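Local coordinates for protein xylan esterase, putative, AXE2C (Cellvibrio japonicus, PDB 2WAA) that removes acetyl groups from xylan and glucomannan, acting as a family 2 carbohydrate esterase in the breakdown of plant cell walls, at residues L138-T143 / I233-F238; R187-S192 / N250-F255; I229-G234 / I268-G273. One frame throughout, in Å; residues are numbered along the deposited sequence.

Interaction 1 of 3, residues L138-T143 / I233-F238; sequences LGDSVT and IGTNDF. With ACT (acetate ion), chain C.
Asp-140, after strand 133-139, reaches over to Thr-235 and Asn-236 of helix 235-238, and its side chain illustrates how one carboxylate can join two catalytic loops through water. CB points at the opposite segment and lies 3.4 Å from Asn-236 ND2. CG stands between the backbone N and the carbonyl carbon (chi1 55°), which brings it beside the methyl of a bound acetate. OD1 turns back on its own chain to accept from Val-142 N at 3.3 Å, closing an Asx turn; it also accepts a hydrogen bond from a water, 2.7 Å away, that is hydrogen-bonded to Thr-235 OG1. OD2 accepts from a second water, also at 2.7 Å, and that water in turn takes the N-H groups of Gly-234 and Asn-236. On the strand side, Ile-233 CD1 packs at 3.7 Å on Gly-139 C.

The acetate is gripped from both segments. Its OXT accepts from Ser-141 N at 3.0 Å and, almost straight (169°), from Asn-236 ND2 at 2.9 Å, while Gly-186 N is a further donor to the ion and His-316 NE2 is hydrogen-bonded to it as well. Arg-187 O also binds Asn-236 ND2 and so helps to fix the amide. Gly-139 to Ser-141 form the GDS motif of SGNH hydrolases, in which Ser-141 is the inferred nucleophile and Gly-186 and Asn-236 are the inferred stabilisers of the transition state. Backbone and amide N-H groups converging on an acetate are what an oxyanion hole for deacetylation would be expected to provide.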
loop_
_atom_site.group_PDB
_atom_site.type_symbol
_atom_site.label_atom_id
_atom_site.label_comp_id
_atom_site.label_asym_id
_atom_site.label_seq_id
_atom_site.Cartn_x
_atom_site.Cartn_y
_atom_site.Cartn_z
ATOM N N LEU A 138 -2.593 1.552 7.474
ATOM C CA LEU A 138 -2.669 3.031 7.337
ATOM C C LEU A 138 -1.360 3.617 7.878
ATOM O O LEU A 138 -0.879 3.217 8.957
ATOM C CB LEU A 138 -3.801 3.592 8.198
ATOM C CG LEU A 138 -5.175 2.991 7.917
ATOM C CD1 LEU A 138 -6.252 3.465 8.905
ATOM C CD2 LEU A 138 -5.586 3.264 6.494
ATOM N N GLY A 139 -0.780 4.574 7.179
ATOM C CA GLY A 139 0.442 5.124 7.725
ATOM C C GLY A 139 1.123 6.162 6.843
ATOM O O GLY A 139 0.501 6.825 6.019
ATOM N N ASP A 140 2.421 6.269 7.044
ATOM C CA ASP A 140 3.233 7.251 6.353
ATOM C C ASP A 140 4.233 6.544 5.424
ATOM O O ASP A 140 3.962 5.446 4.968
ATOM C CB ASP A 140 3.911 8.145 7.410
ATOM C CG ASP A 140 4.718 7.342 8.459
ATOM O OD1 ASP A 140 5.339 6.273 8.152
ATOM O OD2 ASP A 140 4.724 7.784 9.639
ATOM N N SER A 141 5.381 7.161 5.130
ATOM C CA SER A 141 6.261 6.603 4.091
ATOM C C SER A 141 6.828 5.232 4.413
ATOM O O SER A 141 7.173 4.506 3.474
ATOM C CB SER A 141 7.485 7.527 3.761
ATOM O OG SER A 141 8.351 7.528 4.886
ATOM N N VAL A 142 6.953 4.878 5.700
ATOM C CA VAL A 142 7.449 3.537 6.039
ATOM C C VAL A 142 6.424 2.486 5.493
ATOM O O VAL A 142 6.795 1.509 4.856
ATOM C CB VAL A 142 7.632 3.378 7.542
ATOM C CG1 VAL A 142 8.138 1.944 7.852
ATOM C CG2 VAL A 142 8.649 4.460 8.062
ATOM N N THR A 143 5.147 2.728 5.739
ATOM C CA THR A 143 4.085 1.857 5.211
ATOM C C THR A 143 4.111 1.883 3.675
ATOM O O THR A 143 3.802 0.862 3.014
ATOM C CB THR A 143 2.703 2.253 5.783
ATOM O OG1 THR A 143 2.682 2.056 7.206
ATOM C CG2 THR A 143 1.532 1.430 5.151
ATOM N N ILE A 233 0.487 5.345 12.028
ATOM C CA ILE A 233 0.737 6.770 11.732
ATOM C C ILE A 233 1.435 7.380 12.942
ATOM O O ILE A 233 1.370 6.818 14.059
ATOM C CB ILE A 233 -0.604 7.501 11.441
ATOM C CG1 ILE A 233 -0.372 8.868 10.826
ATOM C CG2 ILE A 233 -1.464 7.597 12.730
ATOM C CD1 ILE A 233 0.062 8.766 9.293
ATOM N N GLY A 234 2.110 8.513 12.747
ATOM C CA GLY A 234 2.688 9.212 13.880
ATOM C C GLY A 234 4.070 9.830 13.696
ATOM O O GLY A 234 4.306 10.906 14.242
ATOM N N THR A 235 4.986 9.172 12.970
ATOM C CA THR A 235 6.345 9.703 12.821
ATOM C C THR A 235 6.301 11.202 12.482
ATOM O O THR A 235 7.010 12.009 13.091
ATOM C CB THR A 235 7.065 9.016 11.694
ATOM O OG1 THR A 235 7.082 7.608 11.987
ATOM C CG2 THR A 235 8.522 9.517 11.578
ATOM N N ASN A 236 5.490 11.581 11.512
ATOM C CA ASN A 236 5.588 12.973 11.028
ATOM C C ASN A 236 4.959 13.962 11.992
ATOM O O ASN A 236 5.375 15.131 12.059
ATOM C CB ASN A 236 5.026 13.063 9.593
ATOM C CG ASN A 236 5.833 12.202 8.636
ATOM O OD1 ASN A 236 7.073 12.334 8.577
ATOM N ND2 ASN A 236 5.158 11.244 7.928
ATOM N N ASP A 237 3.937 13.524 12.732
ATOM C CA ASP A 237 3.361 14.377 13.765
ATOM C C ASP A 237 4.398 14.774 14.809
ATOM O O ASP A 237 4.279 15.843 15.440
ATOM C CB ASP A 237 2.224 13.676 14.495
ATOM C CG ASP A 237 1.050 13.404 13.583
ATOM O OD1 ASP A 237 0.452 14.398 13.093
ATOM O OD2 ASP A 237 0.760 12.205 13.337
ATOM N N PHE A 238 5.351 13.862 15.064
ATOM C CA PHE A 238 6.399 14.077 16.104
ATOM C C PHE A 238 7.685 14.705 15.568
ATOM O O PHE A 238 8.606 15.024 16.342
ATOM C CB PHE A 238 6.714 12.736 16.832
ATOM C CG PHE A 238 5.620 12.324 17.772
ATOM C CD1 PHE A 238 4.356 12.038 17.274
ATOM C CD2 PHE A 238 5.811 12.290 19.139
ATOM C CE1 PHE A 238 3.310 11.685 18.123
ATOM C CE2 PHE A 238 4.792 11.945 20.004
ATOM C CZ PHE A 238 3.521 11.646 19.517
HETATM C C ACT C . 7.790 9.651 6.535
HETATM O O ACT C . 8.734 10.240 5.900
HETATM O OXT ACT C . 6.658 9.718 6.003
HETATM C CH3 ACT C . 7.987 8.911 7.831
HETATM O O HOH W 1 3.218 9.916 10.424
HETATM O O HOH W 2 6.140 5.238 10.539
#

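Interaction 2 of 3, residues R187-S192 / N250-F255; sequences RGLIRS and NTYTRF. With ACT (acetate ion), chain B.
The loop that leads on from Gly-186, an inferred oxyanion-hole residue, is backed by helix 245-262, and Leu-189 is the side chain that carries most of the contact. With CG anti to the backbone N (chi1 179°), Leu-189 sends its two methyls to different helix residues. CD2 lies 3.7 Å from Tyr-252 CB, close to the root of the aromatic ring, which it approaches obliquely. CD1 makes a looser contact, 4.2 Å from Phe-255 CD2. Ile-190 continues the patch outward, turning CG2 to Thr-251; that threonine has two conformers, so its exact approach is less certain.

No hydrogen bond crosses between loop and helix. The polar fixing comes from elsewhere: Asp-237 accepts from the backbone N of Leu-189 and of Ile-190, and Tyr-252 OH is hydrogen-bonded to Ser-231 OG in the central sheet. At the start of the segment, away from the helix, Arg-187 makes a salt bridge with Asp-212 and a cation-pi contact with Trp-184, and its NE is weakly bonded to an acetate O at 3.3 Å. An apolar seam between the loop that follows Gly-186 and a flanking helix fits the three-layer alpha/beta/alpha fold of SGNH hydrolases.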
loop_
_atom_site.group_PDB
_atom_site.type_symbol
_atom_site.label_atom_id
_atom_site.label_comp_id
_atom_site.label_asym_id
_atom_site.label_seq_id
_atom_site.Cartn_x
_atom_site.Cartn_y
_atom_site.Cartn_z
ATOM N N ARG A 187 3.213 12.682 5.815
ATOM C CA ARG A 187 1.931 13.022 6.425
ATOM C C ARG A 187 1.734 12.416 7.818
ATOM O O ARG A 187 2.355 11.416 8.138
ATOM C CB ARG A 187 0.785 12.625 5.501
ATOM C CG ARG A 187 0.908 13.269 4.127
ATOM C CD ARG A 187 0.593 14.817 4.126
ATOM N NE ARG A 187 0.869 15.333 2.768
ATOM C CZ ARG A 187 -0.040 15.349 1.782
ATOM N NH1 ARG A 187 -1.289 14.902 2.001
ATOM N NH2 ARG A 187 0.299 15.802 0.576
ATOM N N GLY A 188 0.894 13.075 8.624
ATOM C CA GLY A 188 0.599 12.623 9.990
ATOM C C GLY A 188 -0.880 12.514 10.235
ATOM O O GLY A 188 -1.720 12.705 9.308
ATOM N N LEU A 189 -1.219 12.209 11.487
ATOM C CA LEU A 189 -2.589 12.191 11.925
ATOM C C LEU A 189 -3.150 13.634 11.980
ATOM O O LEU A 189 -4.305 13.895 11.585
ATOM C CB LEU A 189 -2.669 11.579 13.339
ATOM C CG LEU A 189 -4.074 11.535 13.890
ATOM C CD1 LEU A 189 -4.895 10.416 13.194
ATOM C CD2 LEU A 189 -3.991 11.263 15.376
ATOM N N ILE A 190 -2.303 14.553 12.448
ATOM C CA ILE A 190 -2.691 15.978 12.558
ATOM C C ILE A 190 -1.813 16.989 11.851
ATOM O O ILE A 190 -2.257 18.125 11.615
ATOM C CB ILE A 190 -2.916 16.436 14.021
ATOM C CG1 ILE A 190 -1.589 16.599 14.768
ATOM C CG2 ILE A 190 -3.898 15.466 14.757
ATOM C CD1 ILE A 190 -1.813 17.170 16.209
ATOM N N ARG A 191 -0.577 16.635 11.517
ATOM C CA ARG A 191 0.295 17.573 10.785
ATOM C C ARG A 191 1.379 16.839 10.043
ATOM O O ARG A 191 1.721 15.678 10.376
ATOM C CB ARG A 191 0.950 18.585 11.746
ATOM C CG ARG A 191 1.905 17.923 12.719
ATOM C CD ARG A 191 2.334 18.950 13.839
ATOM N NE ARG A 191 3.220 18.358 14.856
ATOM C CZ ARG A 191 3.714 19.042 15.898
ATOM N NH1 ARG A 191 3.427 20.356 16.025
ATOM N NH2 ARG A 191 4.512 18.444 16.792
ATOM N N SER A 192 1.909 17.488 9.014
ATOM C CA SER A 192 3.016 16.955 8.260
ATOM C C SER A 192 4.362 17.193 8.957
ATOM O O SER A 192 4.425 17.939 9.951
ATOM C CB SER A 192 2.987 17.571 6.869
ATOM O OG SER A 192 1.717 17.311 6.259
ATOM N N ASN A 250 -7.435 13.237 21.308
ATOM C CA ASN A 250 -8.804 13.439 20.874
ATOM C C ASN A 250 -8.965 13.213 19.370
ATOM O O ASN A 250 -9.982 12.659 18.934
ATOM C CB ASN A 250 -9.315 14.822 21.281
ATOM C CG ASN A 250 -9.551 14.915 22.773
ATOM O OD1 ASN A 250 -9.783 13.891 23.464
ATOM N ND2 ASN A 250 -9.538 16.134 23.279
ATOM N N THR A 251 -7.983 13.609 18.567
ATOM C CA THR A 251 -8.155 13.323 17.159
ATOM C C THR A 251 -7.903 11.872 16.799
ATOM O O THR A 251 -8.613 11.354 15.938
ATOM C CB THR A 251 -7.659 14.434 16.162
ATOM O OG1 THR A 251 -6.955 13.891 15.026
ATOM C CG2 THR A 251 -6.875 15.490 16.862
ATOM N N TYR A 252 -7.006 11.192 17.516
ATOM C CA TYR A 252 -6.807 9.782 17.229
ATOM C C TYR A 252 -8.085 9.029 17.604
ATOM O O TYR A 252 -8.545 8.149 16.869
ATOM C CB TYR A 252 -5.614 9.215 17.994
ATOM C CG TYR A 252 -4.858 8.132 17.246
ATOM C CD1 TYR A 252 -5.446 7.440 16.179
ATOM C CD2 TYR A 252 -3.548 7.836 17.581
ATOM C CE1 TYR A 252 -4.733 6.412 15.477
ATOM C CE2 TYR A 252 -2.833 6.800 16.912
ATOM C CZ TYR A 252 -3.430 6.113 15.866
ATOM O OH TYR A 252 -2.687 5.171 15.209
ATOM N N THR A 253 -8.671 9.378 18.763
ATOM C CA THR A 253 -9.895 8.725 19.200
ATOM C C THR A 253 -10.986 8.951 18.156
ATOM O O THR A 253 -11.686 8.004 17.769
ATOM C CB THR A 253 -10.336 9.308 20.552
ATOM O OG1 THR A 253 -9.347 8.930 21.526
ATOM C CG2 THR A 253 -11.702 8.767 20.986
ATOM N N ARG A 254 -11.122 10.190 17.680
ATOM C CA ARG A 254 -12.165 10.448 16.706
ATOM C C ARG A 254 -11.930 9.668 15.411
ATOM O O ARG A 254 -12.874 9.122 14.844
ATOM C CB ARG A 254 -12.350 11.937 16.468
ATOM C CG ARG A 254 -13.567 12.198 15.592
ATOM C CD ARG A 254 -14.067 13.623 15.649
ATOM N NE ARG A 254 -15.092 13.835 14.626
ATOM C CZ ARG A 254 -16.306 14.325 14.873
ATOM N NH1 ARG A 254 -16.643 14.673 16.112
ATOM N NH2 ARG A 254 -17.173 14.483 13.884
ATOM N N PHE A 255 -10.688 9.585 14.958
ATOM C CA PHE A 255 -10.399 8.791 13.738
ATOM C C PHE A 255 -10.700 7.293 13.901
ATOM O O PHE A 255 -11.286 6.664 13.008
ATOM C CB PHE A 255 -8.944 9.062 13.271
ATOM C CG PHE A 255 -8.550 8.282 12.028
ATOM C CD1 PHE A 255 -9.268 8.441 10.845
ATOM C CD2 PHE A 255 -7.494 7.367 12.060
ATOM C CE1 PHE A 255 -8.931 7.698 9.692
ATOM C CE2 PHE A 255 -7.143 6.633 10.913
ATOM C CZ PHE A 255 -7.878 6.799 9.729
HETATM C C ACT B . 3.931 16.737 2.436
HETATM O O ACT B . 3.158 17.352 1.644
HETATM O OXT ACT B . 4.572 17.446 3.253
HETATM C CH3 ACT B . 4.086 15.245 2.406
#

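Interaction 3 of 3, residues I229-G234 / I268-G273; sequences IISAIG and IVLTEG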
loop_
_atom_site.group_PDB
_atom_site.type_symbol
_atom_site.label_atom_id
_atom_site.label_comp_id
_atom_site.label_asym_id
_atom_site.label_seq_id
_atom_site.Cartn_x
_atom_site.Cartn_y
_atom_site.Cartn_z
ATOM N N ILE A 229 -7.290 -3.852 10.587
ATOM C CA ILE A 229 -6.771 -2.556 10.210
ATOM C C ILE A 229 -5.580 -2.244 11.129
ATOM O O ILE A 229 -5.699 -2.256 12.353
ATOM C CB ILE A 229 -7.817 -1.444 10.345
ATOM C CG1 ILE A 229 -9.065 -1.808 9.533
ATOM C CG2 ILE A 229 -7.179 -0.067 9.965
ATOM C CD1 ILE A 229 -10.156 -0.846 9.654
ATOM N N ILE A 230 -4.441 -1.958 10.536
ATOM C CA ILE A 230 -3.281 -1.551 11.345
ATOM C C ILE A 230 -3.101 -0.081 11.141
ATOM O O ILE A 230 -2.982 0.348 9.995
ATOM C CB ILE A 230 -2.023 -2.278 10.838
ATOM C CG1 ILE A 230 -2.262 -3.793 11.008
ATOM C CG2 ILE A 230 -0.739 -1.829 11.648
ATOM C CD1 ILE A 230 -1.298 -4.637 10.240
ATOM N N SER A 231 -3.015 0.696 12.222
ATOM C CA SER A 231 -2.701 2.111 12.038
ATOM C C SER A 231 -1.306 2.369 12.605
ATOM O O SER A 231 -1.105 2.210 13.803
ATOM C CB SER A 231 -3.713 2.965 12.797
ATOM O OG SER A 231 -3.397 4.332 12.563
ATOM N N ALA A 232 -0.363 2.736 11.735
ATOM C CA ALA A 232 1.052 2.950 12.065
ATOM C C ALA A 232 1.424 4.422 11.793
ATOM O O ALA A 232 2.590 4.725 11.449
ATOM C CB ALA A 232 1.899 2.006 11.188
ATOM N N ILE A 233 0.487 5.345 12.028
ATOM C CA ILE A 233 0.737 6.770 11.732
ATOM C C ILE A 233 1.435 7.380 12.942
ATOM O O ILE A 233 1.370 6.818 14.059
ATOM C CB ILE A 233 -0.604 7.501 11.441
ATOM C CG1 ILE A 233 -0.372 8.868 10.826
ATOM C CG2 ILE A 233 -1.464 7.597 12.730
ATOM C CD1 ILE A 233 0.062 8.766 9.293
ATOM N N GLY A 234 2.110 8.513 12.747
ATOM C CA GLY A 234 2.688 9.212 13.880
ATOM C C GLY A 234 4.070 9.830 13.696
ATOM O O GLY A 234 4.306 10.906 14.242
ATOM N N ILE A 268 -8.930 -3.459 15.070
ATOM C CA ILE A 268 -7.988 -2.367 14.786
ATOM C C ILE A 268 -6.777 -2.525 15.685
ATOM O O ILE A 268 -6.943 -2.813 16.868
ATOM C CB ILE A 268 -8.651 -1.042 15.012
ATOM C CG1 ILE A 268 -9.914 -0.980 14.086
ATOM C CG2 ILE A 268 -7.672 0.102 14.709
ATOM C CD1 ILE A 268 -10.716 0.180 14.266
ATOM N N VAL A 269 -5.577 -2.403 15.107
ATOM C CA VAL A 269 -4.324 -2.516 15.868
ATOM C C VAL A 269 -3.543 -1.221 15.686
ATOM O O VAL A 269 -3.256 -0.836 14.546
ATOM C CB VAL A 269 -3.505 -3.740 15.400
ATOM C CG1 VAL A 269 -2.174 -3.795 16.123
ATOM C CG2 VAL A 269 -4.275 -5.001 15.722
ATOM N N LEU A 270 -3.202 -0.539 16.795
ATOM C CA LEU A 270 -2.476 0.699 16.720
ATOM C C LEU A 270 -1.023 0.431 17.037
ATOM O O LEU A 270 -0.705 -0.387 17.900
ATOM C CB LEU A 270 -3.020 1.732 17.733
ATOM C CG LEU A 270 -4.541 1.897 17.682
ATOM C CD1 LEU A 270 -4.991 2.955 18.678
ATOM C CD2 LEU A 270 -4.917 2.310 16.284
ATOM N N THR A 271 -0.134 1.114 16.338
ATOM C CA THR A 271 1.291 0.945 16.635
ATOM C C THR A 271 2.022 2.256 16.350
ATOM O O THR A 271 1.599 3.022 15.477
ATOM C CB THR A 271 1.903 -0.229 15.778
ATOM O OG1 THR A 271 3.294 -0.307 16.081
ATOM C CG2 THR A 271 1.816 0.083 14.335
ATOM N N GLU A 272 3.103 2.532 17.081
ATOM C CA GLU A 272 3.828 3.799 16.896
ATOM C C GLU A 272 4.765 3.808 15.691
ATOM O O GLU A 272 5.294 4.828 15.327
ATOM C CB GLU A 272 4.626 4.148 18.174
ATOM C CG GLU A 272 5.836 3.259 18.456
ATOM C CD GLU A 272 5.516 1.998 19.247
ATOM O OE1 GLU A 272 4.345 1.577 19.326
ATOM O OE2 GLU A 272 6.467 1.394 19.790
ATOM N N GLY A 273 5.026 2.647 15.123
ATOM C CA GLY A 273 5.929 2.584 13.986
ATOM C C GLY A 273 7.407 2.477 14.387
ATOM O O GLY A 273 7.775 2.496 15.589
HETATM O O HOH W 3 4.634 6.170 12.731
HETATM O O HOH W 4 -0.173 5.129 15.477
#
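Strands 229-231 and 268-270 together form a gently twisted two-stranded ribbon in the parallel sheet at the centre of the alpha/beta/alpha SGNH hydrolase fold. One face carries Ile-229, Ser-231, Ile-268 and Leu-270 and is covered mainly by helices 245-262 and 278-295. The other carries Ile-230 and Val-269, which pack on helix 319-337. Along its outer edges the ribbon is continued by strand 133-139, bonded to Ile-230, and by the strand around 300-302. Helix 245-262 connects the two neighbouring strands in the chain, a beta-alpha-beta crossover.

The strands run 19° apart, with axes 4.7 Å from each other. Three backbone hydrogen bonds pass between them: Val-269 N to Ile-229 O at 2.8 Å, Ser-231 N to Val-269 O at 2.8 Å, and Thr-271 N to Ser-231 O at 2.9 Å. CA-H...O contacts lie between them, so Ile-229 O, for example, also meets Ile-268 CA at 3.3 Å.

Side chains add local packing. Leu-270 CD2 bends back to Ser-231 CB at 3.7 Å. Beyond Thr-271 the backbones part on the way to the catalytic end of the sheet, and waters lie in the gap, one near Ile-233 O and Thr-271 O, another near Ala-232 O and Glu-272 O. The carboxylate of Glu-272 makes a salt bridge with Lys-281 and a hydrogen bond with Tyr-302 OH. On the neighbouring residue, the chi1 of Thr-271 (178°) sets OG1 anti to the backbone N and brings CG2 to 3.7 Å from Ala-232 CB.

All three contacts belong to the esterase's SGNH domain and show chemistry changing with place in the fold. Interactions 1 and 3 are both core. Interaction 3 is sheet, joined by regular backbone bonds and aliphatic faces. Interaction 1 follows along the chain and shares Ile-233 and Gly-234 with it, but there waters and a carboxylate replace the backbone ladder around the catalytic site. Interaction 2 lies farther out, is apolar, and includes partly exposed residues, though it is still largely buried. The three touch one another: Leu-138 pairs through its backbone with Ile-230 and Ala-232, while side-chain hydrogen bonds tie interaction 2 to both of the others.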